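Side-chain contacts in response regulator aspartate phosphatase H (Bacillus subtilis, PDB 3Q15), which dephosphorylates the sporulation phosphotransferase Spo0F and also controls competence through the response regulator ComA, helping to separate the two processes in time: residues Ser231-Gly236 / Ser268-Lys273; Tyr299-Leu304 / His320-Tyr325; Cys338-Ala343 / Arg360-Ala365. All blocks are in the same frame, centred on the assembly; numbering follows the deposited sequence.

Interaction 1: Ser231-Gly236 / Ser268-Lys273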
ATOM      1  N   SER A 231      20.535  14.628  -7.355  1.00 36.12           N
ATOM      2  CA  SER A 231      20.575  14.262  -5.945  1.00 44.69           C
ATOM      3  C   SER A 231      21.396  15.275  -5.155  1.00 45.80           C
ATOM      4  O   SER A 231      20.953  15.770  -4.120  1.00 45.15           O
ATOM      5  CB  SER A 231      21.152  12.856  -5.771  1.00 42.39           C
ATOM      6  OG  SER A 231      21.129  12.453  -4.411  1.00 40.87           O
ATOM      7  N   TYR A 232      22.597  15.571  -5.649  1.00 43.99           N
ATOM      8  CA  TYR A 232      23.471  16.562  -5.029  1.00 44.25           C
ATOM      9  C   TYR A 232      22.848  17.952  -5.066  1.00 45.51           C
ATOM     10  O   TYR A 232      22.943  18.710  -4.100  1.00 45.83           O
ATOM     11  CB  TYR A 232      24.830  16.606  -5.731  1.00 44.59           C
ATOM     12  CG  TYR A 232      25.789  15.499  -5.347  1.00 46.62           C
ATOM     13  CD1 TYR A 232      26.306  14.643  -6.308  1.00 47.63           C
ATOM     14  CD2 TYR A 232      26.193  15.323  -4.028  1.00 46.12           C
ATOM     15  CE1 TYR A 232      27.198  13.636  -5.970  1.00 47.91           C
ATOM     16  CE2 TYR A 232      27.085  14.314  -3.679  1.00 46.98           C
ATOM     17  CZ  TYR A 232      27.582  13.475  -4.656  1.00 49.13           C
ATOM     18  OH  TYR A 232      28.465  12.470  -4.328  1.00 53.61           O
ATOM     19  N   ASP A 233      22.226  18.294  -6.191  1.00 42.35           N
ATOM     20  CA  ASP A 233      21.589  19.598  -6.328  1.00 44.53           C
ATOM     21  C   ASP A 233      20.534  19.781  -5.253  1.00 45.37           C
ATOM     22  O   ASP A 233      20.405  20.859  -4.675  1.00 48.26           O
ATOM     23  CB  ASP A 233      20.952  19.760  -7.709  1.00 48.79           C
ATOM     24  CG  ASP A 233      20.288  21.115  -7.891  1.00 55.81           C
ATOM     25  OD1 ASP A 233      20.922  22.147  -7.576  1.00 59.38           O
ATOM     26  OD2 ASP A 233      19.128  21.147  -8.347  1.00 55.80           O
ATOM     27  N   ARG A 234      19.779  18.720  -4.984  1.00 57.60           N
ATOM     28  CA  ARG A 234      18.697  18.789  -4.011  1.00 55.42           C
ATOM     29  C   ARG A 234      19.174  18.635  -2.568  1.00 58.09           C
ATOM     30  O   ARG A 234      18.514  19.104  -1.641  1.00 56.36           O
ATOM     31  CB  ARG A 234      17.604  17.769  -4.344  1.00 55.91           C
ATOM     32  CG  ARG A 234      16.767  18.162  -5.552  1.00 60.59           C
ATOM     33  CD  ARG A 234      15.711  17.122  -5.881  1.00 64.55           C
ATOM     34  NE  ARG A 234      16.304  15.872  -6.335  1.00 68.51           N
ATOM     35  CZ  ARG A 234      15.608  14.836  -6.787  1.00 70.86           C
ATOM     36  NH1 ARG A 234      14.285  14.901  -6.849  1.00 72.50           N
ATOM     37  NH2 ARG A 234      16.234  13.735  -7.179  1.00 70.48           N
ATOM     38  N   SER A 235      20.319  17.985  -2.378  1.00 57.71           N
ATOM     39  CA  SER A 235      20.880  17.820  -1.041  1.00 57.97           C
ATOM     40  C   SER A 235      21.651  19.070  -0.609  1.00 60.42           C
ATOM     41  O   SER A 235      21.989  19.229   0.565  1.00 61.65           O
ATOM     42  CB  SER A 235      21.779  16.584  -0.974  1.00 54.62           C
ATOM     43  OG  SER A 235      22.845  16.683  -1.898  1.00 61.58           O
ATOM     44  N   GLY A 236      21.925  19.952  -1.566  1.00 57.90           N
ATOM     45  CA  GLY A 236      22.569  21.220  -1.278  1.00 61.50           C
ATOM     46  C   GLY A 236      24.052  21.282  -1.602  1.00 61.38           C
ATOM     47  O   GLY A 236      24.741  22.198  -1.163  1.00 60.55           O
ATOM     48  N   SER A 268      21.483  24.281 -15.731  1.00 46.46           N
ATOM     49  CA  SER A 268      21.089  25.690 -15.742  1.00 49.05           C
ATOM     50  C   SER A 268      20.421  26.115 -14.435  1.00 44.31           C
ATOM     51  O   SER A 268      20.805  27.113 -13.827  1.00 45.76           O
ATOM     52  CB  SER A 268      20.162  25.982 -16.925  1.00 51.59           C
ATOM     53  OG  SER A 268      20.838  25.791 -18.157  1.00 54.19           O
ATOM     54  N   TRP A 269      19.420  25.354 -14.010  1.00 43.10           N
ATOM     55  CA  TRP A 269      18.707  25.656 -12.778  1.00 44.54           C
ATOM     56  C   TRP A 269      19.683  25.724 -11.609  1.00 45.57           C
ATOM     57  O   TRP A 269      19.644  26.656 -10.809  1.00 48.12           O
ATOM     58  CB  TRP A 269      17.645  24.591 -12.506  1.00 48.43           C
ATOM     59  CG  TRP A 269      16.704  24.940 -11.396  1.00 52.66           C
ATOM     60  CD1 TRP A 269      16.301  26.191 -11.024  1.00 58.76           C
ATOM     61  CD2 TRP A 269      16.047  24.028 -10.507  1.00 54.30           C
ATOM     62  NE1 TRP A 269      15.429  26.112  -9.964  1.00 61.01           N
ATOM     63  CE2 TRP A 269      15.259  24.796  -9.626  1.00 57.43           C
ATOM     64  CE3 TRP A 269      16.048  22.636 -10.371  1.00 55.16           C
ATOM     65  CZ2 TRP A 269      14.481  24.218  -8.623  1.00 57.39           C
ATOM     66  CZ3 TRP A 269      15.274  22.062  -9.374  1.00 56.49           C
ATOM     67  CH2 TRP A 269      14.502  22.855  -8.513  1.00 57.34           C
ATOM     68  N   THR A 270      20.561  24.732 -11.519  1.00 45.19           N
ATOM     69  CA  THR A 270      21.542  24.670 -10.440  1.00 44.81           C
ATOM     70  C   THR A 270      22.465  25.879 -10.455  1.00 48.95           C
ATOM     71  O   THR A 270      22.794  26.433  -9.409  1.00 51.04           O
ATOM     72  CB  THR A 270      22.394  23.390 -10.521  1.00 44.41           C
ATOM     73  OG1 THR A 270      21.537  22.245 -10.449  1.00 46.41           O
ATOM     74  CG2 THR A 270      23.386  23.337  -9.375  1.00 42.45           C
ATOM     75  N   LEU A 271      22.883  26.283 -11.649  1.00 42.31           N
ATOM     76  CA  LEU A 271      23.757  27.433 -11.794  1.00 46.39           C
ATOM     77  C   LEU A 271      23.042  28.721 -11.392  1.00 49.11           C
ATOM     78  O   LEU A 271      23.644  29.610 -10.792  1.00 45.16           O
ATOM     79  CB  LEU A 271      24.287  27.527 -13.224  1.00 48.70           C
ATOM     80  CG  LEU A 271      25.356  26.493 -13.577  1.00 48.94           C
ATOM     81  CD1 LEU A 271      25.763  26.588 -15.042  1.00 47.66           C
ATOM     82  CD2 LEU A 271      26.567  26.658 -12.669  1.00 48.92           C
ATOM     83  N   CYS A 272      21.755  28.811 -11.719  1.00 48.44           N
ATOM     84  CA  CYS A 272      20.956  29.982 -11.368  1.00 49.64           C
ATOM     85  C   CYS A 272      20.781  30.112  -9.857  1.00 52.57           C
ATOM     86  O   CYS A 272      20.877  31.205  -9.303  1.00 54.69           O
ATOM     87  CB  CYS A 272      19.585  29.930 -12.050  1.00 47.23           C
ATOM     88  SG  CYS A 272      19.624  30.217 -13.835  1.00 46.12           S
ATOM     89  N   LYS A 273      20.518  28.990  -9.198  1.00 54.09           N
ATOM     90  CA  LYS A 273      20.370  28.976  -7.749  1.00 54.22           C
ATOM     91  C   LYS A 273      21.701  29.279  -7.072  1.00 54.98           C
ATOM     92  O   LYS A 273      21.735  29.772  -5.946  1.00 54.40           O
ATOM     93  CB  LYS A 273      19.824  27.627  -7.279  1.00 52.99           C
ATOM     94  CG  LYS A 273      18.344  27.432  -7.567  1.00 53.02           C
ATOM     95  CD  LYS A 273      17.852  26.065  -7.121  1.00 49.40           C
ATOM     96  CE  LYS A 273      18.498  24.957  -7.931  1.00 52.34           C
ATOM     97  NZ  LYS A 273      17.850  23.641  -7.682  1.00 53.73           N
TER
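D233 reaches across to T270 and K273 from the last turn of its helix, its CG anti to the backbone N (chi1 -180°). Its CB already lies 3.7 Å from T270 OG1, and beyond it the carboxylate divides its contacts. OD1 comes 2.9 Å from T270 OG1 and also touches the CG2 methyl of T270; the two side chains run past each other in opposite senses. The T270 hydroxyl hydrogen-bonds to the carbonyl O of G266, one turn back in its own helix. OD2 takes a salt-bridging hydrogen bond from K273 NZ at 2.9 Å, met on the syn side and 19° out of the carboxylate plane. A bend at chi3 folds the lysine so that NZ stands over the centre of the W269 ring, 3.2 Å above its plane, while OD2 lies 4.0 Å from W269 CE3. Without the carboxylate, as with an alanine here, the K273 ammonium over the indole would probably lose its anionic mate and a gap would open beside T270. The two helices run nearly parallel, their segment axes 25° apart, as first helices of the successive predicted repeats TPR 4 and TPR 5. Helix 238-255, the second helix of TPR 4, touches D233 through A241 and T270 through F245, while helix 299-310 meets W269 with L306 and Y310.

Interaction 2: Tyr299-Leu304 / His320-Tyr325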
ATOM      1  N   TYR A 299      10.298  20.874 -21.296  1.00 52.00           N
ATOM      2  CA  TYR A 299      11.567  21.526 -20.978  1.00 50.64           C
ATOM      3  C   TYR A 299      11.669  22.894 -21.644  1.00 53.99           C
ATOM      4  O   TYR A 299      12.363  23.785 -21.154  1.00 53.28           O
ATOM      5  CB  TYR A 299      12.762  20.633 -21.341  1.00 53.74           C
ATOM      6  CG  TYR A 299      12.908  19.448 -20.415  1.00 53.72           C
ATOM      7  CD1 TYR A 299      13.413  19.607 -19.130  1.00 53.36           C
ATOM      8  CD2 TYR A 299      12.520  18.177 -20.813  1.00 54.83           C
ATOM      9  CE1 TYR A 299      13.534  18.530 -18.270  1.00 52.18           C
ATOM     10  CE2 TYR A 299      12.639  17.095 -19.960  1.00 55.15           C
ATOM     11  CZ  TYR A 299      13.146  17.278 -18.691  1.00 53.80           C
ATOM     12  OH  TYR A 299      13.267  16.204 -17.838  1.00 55.63           O
ATOM     13  N   LYS A 300      10.957  23.065 -22.752  1.00 57.57           N
ATOM     14  CA  LYS A 300      10.909  24.351 -23.425  1.00 56.51           C
ATOM     15  C   LYS A 300      10.341  25.416 -22.492  1.00 55.58           C
ATOM     16  O   LYS A 300      10.859  26.532 -22.418  1.00 55.91           O
ATOM     17  CB  LYS A 300      10.068  24.263 -24.701  1.00 60.42           C
ATOM     18  CG  LYS A 300      10.243  25.457 -25.634  1.00 66.11           C
ATOM     19  CD  LYS A 300       9.591  25.223 -26.990  1.00 69.55           C
ATOM     20  CE  LYS A 300       8.082  25.323 -26.894  1.00 72.07           C
ATOM     21  NZ  LYS A 300       7.650  26.691 -26.503  1.00 72.11           N
ATOM     22  N   GLU A 301       9.274  25.066 -21.781  1.00 51.65           N
ATOM     23  CA  GLU A 301       8.611  26.005 -20.879  1.00 50.28           C
ATOM     24  C   GLU A 301       9.405  26.211 -19.591  1.00 51.09           C
ATOM     25  O   GLU A 301       9.395  27.297 -19.010  1.00 51.64           O
ATOM     26  CB  GLU A 301       7.190  25.539 -20.559  1.00 50.32           C
ATOM     27  CG  GLU A 301       6.157  25.884 -21.627  1.00 54.10           C
ATOM     28  CD  GLU A 301       6.252  24.998 -22.857  1.00 58.37           C
ATOM     29  OE1 GLU A 301       5.637  25.348 -23.888  1.00 63.43           O
ATOM     30  OE2 GLU A 301       6.928  23.949 -22.793  1.00 56.17           O
ATOM     31  N   LEU A 302      10.085  25.161 -19.146  1.00 51.87           N
ATOM     32  CA  LEU A 302      10.967  25.260 -17.988  1.00 51.00           C
ATOM     33  C   LEU A 302      12.182  26.137 -18.303  1.00 48.55           C
ATOM     34  O   LEU A 302      12.620  26.930 -17.471  1.00 47.51           O
ATOM     35  CB  LEU A 302      11.421  23.873 -17.520  1.00 52.94           C
ATOM     36  CG  LEU A 302      10.444  22.977 -16.750  1.00 55.04           C
ATOM     37  CD1 LEU A 302       9.735  23.758 -15.655  1.00 51.80           C
ATOM     38  CD2 LEU A 302       9.439  22.345 -17.688  1.00 58.56           C
ATOM     39  N   PHE A 303      12.725  25.991 -19.507  1.00 47.28           N
ATOM     40  CA  PHE A 303      13.841  26.828 -19.923  1.00 47.27           C
ATOM     41  C   PHE A 303      13.411  28.281 -19.960  1.00 51.78           C
ATOM     42  O   PHE A 303      14.109  29.156 -19.451  1.00 49.40           O
ATOM     43  CB  PHE A 303      14.375  26.412 -21.291  1.00 48.74           C
ATOM     44  CG  PHE A 303      15.409  25.323 -21.234  1.00 52.48           C
ATOM     45  CD1 PHE A 303      16.622  25.532 -20.593  1.00 52.89           C
ATOM     46  CD2 PHE A 303      15.179  24.098 -21.835  1.00 53.52           C
ATOM     47  CE1 PHE A 303      17.583  24.531 -20.543  1.00 52.82           C
ATOM     48  CE2 PHE A 303      16.135  23.093 -21.790  1.00 54.78           C
ATOM     49  CZ  PHE A 303      17.340  23.309 -21.142  1.00 52.26           C
ATOM     50  N   LEU A 304      12.256  28.537 -20.565  1.00 54.40           N
ATOM     51  CA  LEU A 304      11.755  29.900 -20.684  1.00 51.80           C
ATOM     52  C   LEU A 304      11.496  30.520 -19.313  1.00 50.17           C
ATOM     53  O   LEU A 304      11.681  31.723 -19.123  1.00 48.80           O
ATOM     54  CB  LEU A 304      10.493  29.937 -21.545  1.00 52.78           C
ATOM     55  CG  LEU A 304      10.718  29.622 -23.026  1.00 56.16           C
ATOM     56  CD1 LEU A 304       9.394  29.527 -23.771  1.00 58.24           C
ATOM     57  CD2 LEU A 304      11.628  30.670 -23.661  1.00 57.95           C
ATOM     58  N   HIS A 320       3.798  34.898 -15.901  1.00 55.61           N
ATOM     59  CA  HIS A 320       2.354  34.758 -15.809  1.00 56.28           C
ATOM     60  C   HIS A 320       1.788  33.918 -16.948  1.00 53.91           C
ATOM     61  O   HIS A 320       0.891  33.107 -16.738  1.00 52.70           O
ATOM     62  CB  HIS A 320       1.690  36.135 -15.791  1.00 59.05           C
ATOM     63  CG  HIS A 320       0.201  36.086 -15.934  1.00 65.68           C
ATOM     64  ND1 HIS A 320      -0.433  36.208 -17.154  1.00 70.03           N
ATOM     65  CD2 HIS A 320      -0.779  35.924 -15.016  1.00 64.29           C
ATOM     66  CE1 HIS A 320      -1.739  36.126 -16.978  1.00 68.87           C
ATOM     67  NE2 HIS A 320      -1.977  35.953 -15.690  1.00 65.96           N
ATOM     68  N   ASP A 321       2.309  34.119 -18.154  1.00 56.31           N
ATOM     69  CA  ASP A 321       1.847  33.362 -19.313  1.00 58.95           C
ATOM     70  C   ASP A 321       2.203  31.881 -19.188  1.00 57.10           C
ATOM     71  O   ASP A 321       1.404  31.012 -19.540  1.00 56.90           O
ATOM     72  CB  ASP A 321       2.427  33.933 -20.608  1.00 63.37           C
ATOM     73  CG  ASP A 321       1.948  35.346 -20.890  1.00 70.43           C
ATOM     74  OD1 ASP A 321       2.761  36.155 -21.381  1.00 73.08           O
ATOM     75  OD2 ASP A 321       0.761  35.648 -20.624  1.00 71.22           O
ATOM     76  N   LEU A 322       3.402  31.601 -18.683  1.00 52.11           N
ATOM     77  CA  LEU A 322       3.854  30.224 -18.509  1.00 50.23           C
ATOM     78  C   LEU A 322       3.054  29.505 -17.430  1.00 51.39           C
ATOM     79  O   LEU A 322       2.600  28.379 -17.632  1.00 51.66           O
ATOM     80  CB  LEU A 322       5.350  30.178 -18.185  1.00 48.57           C
ATOM     81  CG  LEU A 322       6.278  30.600 -19.328  1.00 50.67           C
ATOM     82  CD1 LEU A 322       7.676  30.926 -18.814  1.00 49.97           C
ATOM     83  CD2 LEU A 322       6.319  29.526 -20.407  1.00 47.15           C
ATOM     84  N   LEU A 323       2.879  30.160 -16.286  1.00 51.72           N
ATOM     85  CA  LEU A 323       2.131  29.567 -15.187  1.00 54.02           C
ATOM     86  C   LEU A 323       0.680  29.353 -15.600  1.00 56.11           C
ATOM     87  O   LEU A 323       0.046  28.385 -15.187  1.00 56.45           O
ATOM     88  CB  LEU A 323       2.216  30.439 -13.929  1.00 55.03           C
ATOM     89  CG  LEU A 323       3.603  30.612 -13.304  1.00 57.31           C
ATOM     90  CD1 LEU A 323       3.532  31.482 -12.058  1.00 58.18           C
ATOM     91  CD2 LEU A 323       4.229  29.263 -12.982  1.00 52.40           C
ATOM     92  N   SER A 324       0.162  30.259 -16.424  1.00 57.54           N
ATOM     93  CA  SER A 324      -1.189  30.131 -16.952  1.00 58.41           C
ATOM     94  C   SER A 324      -1.261  28.951 -17.915  1.00 58.74           C
ATOM     95  O   SER A 324      -2.236  28.195 -17.927  1.00 56.90           O
ATOM     96  CB  SER A 324      -1.607  31.417 -17.664  1.00 61.16           C
ATOM     97  OG  SER A 324      -2.881  31.271 -18.260  1.00 64.86           O
ATOM     98  N   TYR A 325      -0.217  28.802 -18.723  1.00 58.95           N
ATOM     99  CA  TYR A 325      -0.114  27.686 -19.654  1.00 59.72           C
ATOM    100  C   TYR A 325      -0.096  26.366 -18.900  1.00 57.87           C
ATOM    101  O   TYR A 325      -0.791  25.421 -19.265  1.00 57.95           O
ATOM    102  CB  TYR A 325       1.152  27.812 -20.497  1.00 62.07           C
ATOM    103  CG  TYR A 325       1.351  26.673 -21.469  1.00 61.89           C
ATOM    104  CD1 TYR A 325       0.629  26.615 -22.653  1.00 64.02           C
ATOM    105  CD2 TYR A 325       2.263  25.661 -21.207  1.00 59.32           C
ATOM    106  CE1 TYR A 325       0.808  25.581 -23.545  1.00 64.58           C
ATOM    107  CE2 TYR A 325       2.447  24.622 -22.094  1.00 60.62           C
ATOM    108  CZ  TYR A 325       1.716  24.589 -23.263  1.00 63.43           C
ATOM    109  OH  TYR A 325       1.892  23.559 -24.156  1.00 66.59           O
TER
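E301 and L322, with CA atoms 6.8 Å apart, mark the closest backbone register between segments 299-304 and 320-325, which run antiparallel at 151° with their axes 10.5 Å apart. L322 fills the space between the helices with both methyls. CD1 goes to L304, 4.0 Å from its CB and beside its carbonyl carbon; CD2 packs on the aliphatic part of E301, 3.8 Å from its CG. Both methyls also lie near the E301 carbonyl O, so that the leucine fork presses against backbone as well as side chains. Helices 299-310 and 316-328 follow each other in the chain and form an antiparallel helical hairpin that resembles the TPR hairpin and lies between the predicted repeats TPR 5 and TPR 6, although here the interface is part apolar and part charged. The charge belongs to E301. Its chain bends at chi2 (75°) and carries the carboxylate to the Y325 ring; the two planes are only 10° apart, and OE1 lies 3.7 Å from Y325 CE2. The E301 methylene CG touches the same ring at CD2, 3.9 Å away, so both the methylene and the carboxylate meet the ring, the side chain crossing that of Y325 at about a right angle. K300 NZ forms a salt bridge with E301 OE1 at 3.6 Å, which would be expected to offset the negative charge of a largely buried carboxylate. Y325 CG stands anti to its own backbone N, which carries the ring across to E301; its OH and K329 NZ share a weak hydrogen bond.

Interaction 3: Cys338-Ala343 / Arg360-Ala365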
ATOM      1  N   CYS A 338       8.206  26.034 -10.144  1.00 42.80           N
ATOM      2  CA  CYS A 338       8.494  27.365 -10.672  1.00 46.89           C
ATOM      3  C   CYS A 338       8.113  28.462  -9.681  1.00 48.85           C
ATOM      4  O   CYS A 338       8.855  29.426  -9.492  1.00 50.45           O
ATOM      5  CB  CYS A 338       7.780  27.587 -12.004  1.00 44.32           C
ATOM      6  SG  CYS A 338       8.418  26.571 -13.352  1.00 54.92           S
ATOM      7  N   ALA A 339       6.956  28.310  -9.047  1.00 46.81           N
ATOM      8  CA  ALA A 339       6.498  29.287  -8.064  1.00 46.51           C
ATOM      9  C   ALA A 339       7.437  29.324  -6.865  1.00 46.11           C
ATOM     10  O   ALA A 339       7.630  30.369  -6.244  1.00 46.83           O
ATOM     11  CB  ALA A 339       5.081  28.971  -7.620  1.00 43.97           C
ATOM     12  N   ARG A 340       8.016  28.176  -6.537  1.00 43.95           N
ATOM     13  CA  ARG A 340       8.981  28.112  -5.453  1.00 42.81           C
ATOM     14  C   ARG A 340      10.176  28.984  -5.801  1.00 44.97           C
ATOM     15  O   ARG A 340      10.640  29.782  -4.986  1.00 46.69           O
ATOM     16  CB  ARG A 340       9.434  26.670  -5.208  1.00 42.58           C
ATOM     17  CG  ARG A 340       8.454  25.820  -4.401  1.00 47.68           C
ATOM     18  CD  ARG A 340       8.992  24.404  -4.227  1.00 49.95           C
ATOM     19  NE  ARG A 340       8.108  23.523  -3.463  1.00 46.76           N
ATOM     20  CZ  ARG A 340       8.205  23.321  -2.153  1.00 46.69           C
ATOM     21  NH1 ARG A 340       9.145  23.945  -1.456  1.00 44.17           N
ATOM     22  NH2 ARG A 340       7.368  22.494  -1.540  1.00 44.02           N
ATOM     23  N   SER A 341      10.667  28.833  -7.025  1.00 44.40           N
ATOM     24  CA  SER A 341      11.813  29.604  -7.487  1.00 45.42           C
ATOM     25  C   SER A 341      11.506  31.095  -7.469  1.00 48.53           C
ATOM     26  O   SER A 341      12.260  31.880  -6.896  1.00 52.33           O
ATOM     27  CB  SER A 341      12.228  29.160  -8.887  1.00 45.06           C
ATOM     28  OG  SER A 341      12.435  27.754  -8.911  1.00 51.11           O
ATOM     29  N   ALA A 342      10.392  31.478  -8.091  1.00 46.23           N
ATOM     30  CA  ALA A 342      10.006  32.884  -8.166  1.00 48.47           C
ATOM     31  C   ALA A 342       9.945  33.528  -6.782  1.00 48.74           C
ATOM     32  O   ALA A 342      10.384  34.660  -6.599  1.00 52.31           O
ATOM     33  CB  ALA A 342       8.674  33.035  -8.896  1.00 45.56           C
ATOM     34  N   ALA A 343       9.404  32.802  -5.809  1.00 48.40           N
ATOM     35  CA  ALA A 343       9.295  33.316  -4.448  1.00 46.52           C
ATOM     36  C   ALA A 343      10.670  33.614  -3.859  1.00 50.77           C
ATOM     37  O   ALA A 343      10.850  34.614  -3.167  1.00 54.49           O
ATOM     38  CB  ALA A 343       8.541  32.342  -3.566  1.00 42.53           C
ATOM     39  N   ARG A 360       1.561  31.647  -2.259  1.00 44.79           N
ATOM     40  CA  ARG A 360       0.162  31.236  -2.329  1.00 45.85           C
ATOM     41  C   ARG A 360      -0.090  30.318  -3.526  1.00 43.45           C
ATOM     42  O   ARG A 360      -0.893  29.388  -3.448  1.00 42.43           O
ATOM     43  CB  ARG A 360      -0.775  32.449  -2.380  1.00 43.63           C
ATOM     44  CG  ARG A 360      -0.827  33.269  -1.093  1.00 45.83           C
ATOM     45  CD  ARG A 360      -2.025  34.239  -1.062  1.00 50.63           C
ATOM     46  NE  ARG A 360      -2.046  35.157  -2.199  1.00 49.17           N
ATOM     47  CZ  ARG A 360      -1.361  36.297  -2.257  1.00 50.78           C
ATOM     48  NH1 ARG A 360      -0.598  36.664  -1.239  1.00 49.84           N
ATOM     49  NH2 ARG A 360      -1.434  37.071  -3.334  1.00 51.23           N
ATOM     50  N   LYS A 361       0.594  30.591  -4.632  1.00 42.13           N
ATOM     51  CA  LYS A 361       0.501  29.746  -5.813  1.00 41.16           C
ATOM     52  C   LYS A 361       1.097  28.372  -5.515  1.00 44.07           C
ATOM     53  O   LYS A 361       0.624  27.350  -6.019  1.00 37.41           O
ATOM     54  CB  LYS A 361       1.230  30.380  -6.999  1.00 42.31           C
ATOM     55  CG  LYS A 361       0.708  31.746  -7.421  1.00 43.89           C
ATOM     56  CD  LYS A 361       1.405  32.229  -8.686  1.00 44.80           C
ATOM     57  CE  LYS A 361       1.186  33.719  -8.913  1.00 49.52           C
ATOM     58  NZ  LYS A 361      -0.258  34.067  -9.042  1.00 53.86           N
ATOM     59  N   VAL A 362       2.140  28.360  -4.692  1.00 45.46           N
ATOM     60  CA  VAL A 362       2.785  27.117  -4.292  1.00 40.45           C
ATOM     61  C   VAL A 362       1.819  26.253  -3.502  1.00 38.59           C
ATOM     62  O   VAL A 362       1.587  25.097  -3.850  1.00 38.81           O
ATOM     63  CB  VAL A 362       4.021  27.370  -3.417  1.00 36.99           C
ATOM     64  CG1 VAL A 362       4.549  26.046  -2.872  1.00 34.37           C
ATOM     65  CG2 VAL A 362       5.099  28.108  -4.209  1.00 36.32           C
ATOM     66  N   LEU A 363       1.258  26.818  -2.437  1.00 35.45           N
ATOM     67  CA  LEU A 363       0.333  26.079  -1.582  1.00 43.39           C
ATOM     68  C   LEU A 363      -0.894  25.613  -2.368  1.00 44.03           C
ATOM     69  O   LEU A 363      -1.386  24.500  -2.167  1.00 47.81           O
ATOM     70  CB  LEU A 363      -0.078  26.918  -0.367  1.00 43.52           C
ATOM     71  CG  LEU A 363       1.078  27.355   0.543  1.00 43.02           C
ATOM     72  CD1 LEU A 363       0.561  28.126   1.750  1.00 42.60           C
ATOM     73  CD2 LEU A 363       1.909  26.163   0.992  1.00 35.33           C
ATOM     74  N   LYS A 364      -1.370  26.460  -3.274  1.00 41.01           N
ATOM     75  CA  LYS A 364      -2.492  26.106  -4.137  1.00 40.61           C
ATOM     76  C   LYS A 364      -2.150  24.905  -5.019  1.00 39.49           C
ATOM     77  O   LYS A 364      -2.903  23.931  -5.077  1.00 37.40           O
ATOM     78  CB  LYS A 364      -2.906  27.299  -5.004  1.00 45.39           C
ATOM     79  CG  LYS A 364      -4.087  27.027  -5.919  1.00 50.07           C
ATOM     80  CD  LYS A 364      -5.343  26.723  -5.123  1.00 56.49           C
ATOM     81  CE  LYS A 364      -6.493  26.321  -6.034  1.00 59.59           C
ATOM     82  NZ  LYS A 364      -6.775  27.354  -7.069  1.00 58.10           N
ATOM     83  N   ALA A 365      -1.014  24.977  -5.702  1.00 38.18           N
ATOM     84  CA  ALA A 365      -0.585  23.888  -6.573  1.00 39.55           C
ATOM     85  C   ALA A 365      -0.501  22.563  -5.813  1.00 38.55           C
ATOM     86  O   ALA A 365      -0.885  21.519  -6.334  1.00 33.09           O
ATOM     87  CB  ALA A 365       0.741  24.219  -7.221  1.00 39.66           C
TER
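V362 comes up to the guanidinium of R340 with its CG1 methyl, which approaches the flat group obliquely. The polar end of the arginine is engaged by E336, one turn earlier in the same helix, through a salt bridge to NH2. Its aliphatic stem crosses the valine at about a right angle, with R340 CG 4.1 Å from V362 CG2 and 4.2 Å from V362 CG1. CG2 also sits 3.5 Å from A339 CB and 3.7 Å from the backbone N of R340, a methyl lodged against the helix surface itself. The side chains of A339 and V362 both start toward the opposing helix, and their CA atoms approach to 5.7 Å. These are the paired helices of the predicted repeat TPR 6, antiparallel at 161° with axes 8.7 Å apart; the short side chain of A339 is consistent with such close packing. K361 adds its CB, 4.1 Å from A339 CB, before its chain leads away from the interface. L363 of the second subunit packs on both R340 and V362.

In the fold
All three contacts lie in the large C-terminal TPR domain and follow one another along the chain: each closes before the next opens. Interactions 2 and 3 are the closest pair, with centres about 13 Å apart; C338 joins them, its SG 3.9 Å from L302 CD1 and its CB 4.0 Å from L323 CD2. Interaction 1 has its centre about 18 Å from that of interaction 3, which it meets where W269 NE1 packs 3.6 Å from S341 OG. It reaches interaction 2, about 20 Å away between centres, through S268 OG, 4.2 Å from F303 CE1. Interaction 1 joins successive repeats, whereas interactions 2 and 3 join neighbouring antiparallel helices; interaction 3 also borders a second subunit.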